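Long-range contact in uncharacterized protein (Bacteroides caccae, PDB 4L7A), which is of unknown function but is probably a zinc-dependent metallopeptidase: residues A[154-162]-A[195-203]. Residues are numbered along the deposited sequence; the frame is centred on the assembly and turned at random.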
loop_
_atom_site.group_PDB
_atom_site.type_symbol
_atom_site.label_atom_id
_atom_site.label_comp_id
_atom_site.label_asym_id
_atom_site.label_seq_id
_atom_site.Cartn_x
_atom_site.Cartn_y
_atom_site.Cartn_z
ATOM N N LYS A 154 -10.962 5.041 -14.063
ATOM C CA LYS A 154 -11.735 6.281 -14.117
ATOM C C LYS A 154 -10.811 7.468 -13.943
ATOM O O LYS A 154 -10.335 7.758 -12.826
ATOM C CB LYS A 154 -12.842 6.288 -13.064
ATOM C CG LYS A 154 -13.874 5.237 -13.278
ATOM C CD LYS A 154 -14.959 5.306 -12.258
ATOM C CE LYS A 154 -15.756 4.043 -12.345
ATOM N NZ LYS A 154 -16.849 4.106 -11.419
ATOM N N ASN A 155 -10.552 8.164 -15.044
ATOM C CA ASN A 155 -9.552 9.208 -15.039
ATOM C C ASN A 155 -9.852 10.306 -14.023
ATOM O O ASN A 155 -11.021 10.688 -13.852
ATOM C CB ASN A 155 -9.411 9.782 -16.433
ATOM C CG ASN A 155 -8.701 8.804 -17.375
ATOM O OD1 ASN A 155 -8.179 7.744 -16.969
ATOM N ND2 ASN A 155 -8.700 9.140 -18.623
ATOM N N TYR A 156 -8.812 10.815 -13.364
ATOM C CA TYR A 156 -8.982 11.892 -12.399
ATOM C C TYR A 156 -9.162 13.213 -13.165
ATOM O O TYR A 156 -8.854 13.256 -14.351
ATOM C CB TYR A 156 -7.813 11.939 -11.389
ATOM C CG TYR A 156 -6.441 12.220 -11.995
ATOM C CD1 TYR A 156 -6.082 13.521 -12.293
ATOM C CD2 TYR A 156 -5.524 11.198 -12.275
ATOM C CE1 TYR A 156 -4.911 13.797 -12.837
ATOM C CE2 TYR A 156 -4.319 11.491 -12.879
ATOM C CZ TYR A 156 -4.032 12.795 -13.127
ATOM O OH TYR A 156 -2.857 13.193 -13.677
ATOM N N PRO A 157 -9.647 14.298 -12.493
ATOM C CA PRO A 157 -9.827 15.587 -13.217
ATOM C C PRO A 157 -8.564 16.186 -13.791
ATOM O O PRO A 157 -7.571 16.302 -13.106
ATOM C CB PRO A 157 -10.431 16.514 -12.159
ATOM C CG PRO A 157 -11.052 15.587 -11.169
ATOM C CD PRO A 157 -10.092 14.430 -11.093
ATOM N N VAL A 158 -8.622 16.554 -15.065
ATOM C CA VAL A 158 -7.469 17.095 -15.750
ATOM C C VAL A 158 -6.964 18.345 -15.072
ATOM O O VAL A 158 -5.779 18.638 -15.145
ATOM C CB VAL A 158 -7.752 17.410 -17.253
ATOM C CG1 VAL A 158 -8.110 16.135 -17.982
ATOM C CG2 VAL A 158 -8.867 18.446 -17.431
ATOM N N ASP A 159 -7.844 19.083 -14.417
ATOM C CA ASP A 159 -7.388 20.283 -13.695
ATOM C C ASP A 159 -6.365 20.024 -12.567
ATOM O O ASP A 159 -5.663 20.942 -12.194
ATOM C CB ASP A 159 -8.578 21.063 -13.142
ATOM C CG ASP A 159 -9.357 21.839 -14.221
ATOM O OD1 ASP A 159 -8.922 21.978 -15.399
ATOM O OD2 ASP A 159 -10.422 22.335 -13.846
ATOM N N TYR A 160 -6.244 18.792 -12.062
ATOM C CA TYR A 160 -5.263 18.473 -11.018
ATOM C C TYR A 160 -3.889 18.795 -11.525
ATOM O O TYR A 160 -3.051 19.347 -10.784
ATOM C CB TYR A 160 -5.312 16.981 -10.607
ATOM C CG TYR A 160 -4.471 16.636 -9.429
ATOM C CD1 TYR A 160 -3.122 16.382 -9.572
ATOM C CD2 TYR A 160 -5.023 16.548 -8.156
ATOM C CE1 TYR A 160 -2.348 16.081 -8.456
ATOM C CE2 TYR A 160 -4.287 16.225 -7.070
ATOM C CZ TYR A 160 -2.955 16.007 -7.207
ATOM O OH TYR A 160 -2.224 15.700 -6.095
ATOM N N ASP A 161 -3.659 18.435 -12.779
ATOM C CA ASP A 161 -2.372 18.594 -13.401
ATOM C C ASP A 161 -1.918 20.023 -13.453
ATOM O O ASP A 161 -0.724 20.275 -13.465
ATOM C CB ASP A 161 -2.422 18.068 -14.822
ATOM C CG ASP A 161 -2.601 16.559 -14.888
ATOM O OD1 ASP A 161 -2.803 15.881 -13.879
ATOM O OD2 ASP A 161 -2.576 16.005 -15.981
ATOM N N LYS A 162 -2.842 20.972 -13.495
ATOM C CA LYS A 162 -2.439 22.369 -13.599
ATOM C C LYS A 162 -1.966 22.954 -12.287
ATOM O O LYS A 162 -1.216 23.938 -12.290
ATOM C CB LYS A 162 -3.610 23.257 -14.032
ATOM C CG LYS A 162 -4.145 22.944 -15.375
ATOM C CD LYS A 162 -5.310 23.876 -15.635
ATOM C CE LYS A 162 -5.941 23.614 -16.974
ATOM N NZ LYS A 162 -7.014 24.640 -17.157
ATOM N N PRO A 195 2.313 14.695 -12.481
ATOM C CA PRO A 195 0.976 14.740 -11.884
ATOM C C PRO A 195 0.380 13.383 -11.556
ATOM O O PRO A 195 -0.282 13.255 -10.533
ATOM C CB PRO A 195 0.112 15.445 -12.967
ATOM C CG PRO A 195 1.055 16.175 -13.788
ATOM C CD PRO A 195 2.373 15.483 -13.729
ATOM N N SER A 196 0.555 12.377 -12.407
ATOM C CA SER A 196 -0.071 11.051 -12.105
ATOM C C SER A 196 0.527 10.418 -10.812
ATOM O O SER A 196 -0.170 9.762 -10.046
ATOM C CB SER A 196 0.098 10.090 -13.282
ATOM O OG SER A 196 1.496 9.896 -13.451
ATOM N N GLU A 197 1.805 10.641 -10.550
ATOM C CA GLU A 197 2.397 10.194 -9.286
ATOM C C GLU A 197 1.993 11.070 -8.089
ATOM O O GLU A 197 1.815 10.566 -6.961
ATOM C CB GLU A 197 3.912 9.985 -9.388
ATOM C CG GLU A 197 4.240 8.587 -9.935
ATOM C CD GLU A 197 3.772 8.430 -11.333
ATOM O OE1 GLU A 197 4.362 9.135 -12.193
ATOM O OE2 GLU A 197 2.780 7.680 -11.565
ATOM N N ASP A 198 1.818 12.364 -8.346
ATOM C CA ASP A 198 1.396 13.347 -7.346
ATOM C C ASP A 198 0.039 12.928 -6.748
ATOM O O ASP A 198 -0.091 12.743 -5.542
ATOM C CB ASP A 198 1.346 14.741 -7.996
ATOM C CG ASP A 198 1.023 15.866 -7.038
ATOM O OD1 ASP A 198 0.543 15.649 -5.911
ATOM O OD2 ASP A 198 1.287 17.021 -7.427
ATOM N N ILE A 199 -0.938 12.697 -7.574
ATOM C CA ILE A 199 -2.205 12.337 -7.041
ATOM C C ILE A 199 -2.193 10.928 -6.351
ATOM O O ILE A 199 -2.855 10.761 -5.311
ATOM C CB ILE A 199 -3.302 12.501 -8.070
ATOM C CG1 ILE A 199 -4.640 12.274 -7.391
ATOM C CG2 ILE A 199 -3.087 11.609 -9.326
ATOM C CD1 ILE A 199 -5.833 12.556 -8.284
ATOM N N ALA A 200 -1.420 9.953 -6.856
ATOM C CA ALA A 200 -1.306 8.674 -6.177
ATOM C C ALA A 200 -0.653 8.843 -4.784
ATOM O O ALA A 200 -1.060 8.184 -3.840
ATOM C CB ALA A 200 -0.513 7.631 -7.012
ATOM N N GLU A 201 0.317 9.758 -4.683
ATOM C CA GLU A 201 1.005 10.041 -3.421
ATOM C C GLU A 201 0.123 10.771 -2.429
ATOM O O GLU A 201 0.153 10.457 -1.236
ATOM C CB GLU A 201 2.265 10.854 -3.651
ATOM C CG GLU A 201 3.449 10.054 -4.270
ATOM C CD GLU A 201 4.052 9.074 -3.256
ATOM O OE1 GLU A 201 4.911 9.535 -2.473
ATOM O OE2 GLU A 201 3.640 7.886 -3.211
ATOM N N VAL A 202 -0.651 11.743 -2.897
ATOM C CA VAL A 202 -1.550 12.451 -1.995
ATOM C C VAL A 202 -2.497 11.442 -1.395
ATOM O O VAL A 202 -2.682 11.390 -0.215
ATOM C CB VAL A 202 -2.260 13.605 -2.706
ATOM C CG1 VAL A 202 -3.393 14.164 -1.844
ATOM C CG2 VAL A 202 -1.272 14.689 -3.041
ATOM N N THR A 203 -3.073 10.580 -2.213
ATOM C CA THR A 203 -4.006 9.562 -1.752
ATOM C C THR A 203 -3.376 8.581 -0.759
ATOM O O THR A 203 -3.922 8.318 0.321
ATOM C CB THR A 203 -4.542 8.737 -2.975
ATOM O OG1 THR A 203 -5.044 9.604 -4.005
ATOM C CG2 THR A 203 -5.648 7.782 -2.543
#
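Y160 gives its hydroxyl proton to D198, OH to OD1 at 2.8 Å, coming from above the carboxylate, the two planes 81° apart. With CG anti to the backbone N (chi1 -172°), its ring swings toward helix 195-208 to lie among P195, D198, I199 and V202, a knob in a hole: I199 CB sits over one face, 3.8 Å from the ring centroid, and V202 CG2 touches OH. A leucine in place of Y160 would probably leave D198 OD1 without this donor and open a gap beside V202. I199 also serves Y156, since CG2 covers one face of that ring, 4.0 Å from the centroid, while CD1 reaches Y156 CB at 3.7 Å. These contacts hold the loop leaving helix 131-153, which carries the HExxH motif of the Peptidase_MA clan, against helix 195-208, whose E201 hydrogen-bonds to H144 of that motif. D161 crosses P195 at about a right angle, its OD1 3.1 Å from P195 CB and accepting a hydrogen bond from Y156 OH (2.7 Å) through its syn lone pair, which ties down that ring's hydroxyl end. Further out, Y168 and K232 hold D198 OD2, so a charged carboxylate is likely, and H151 meets the Y156 ring edge-to-face.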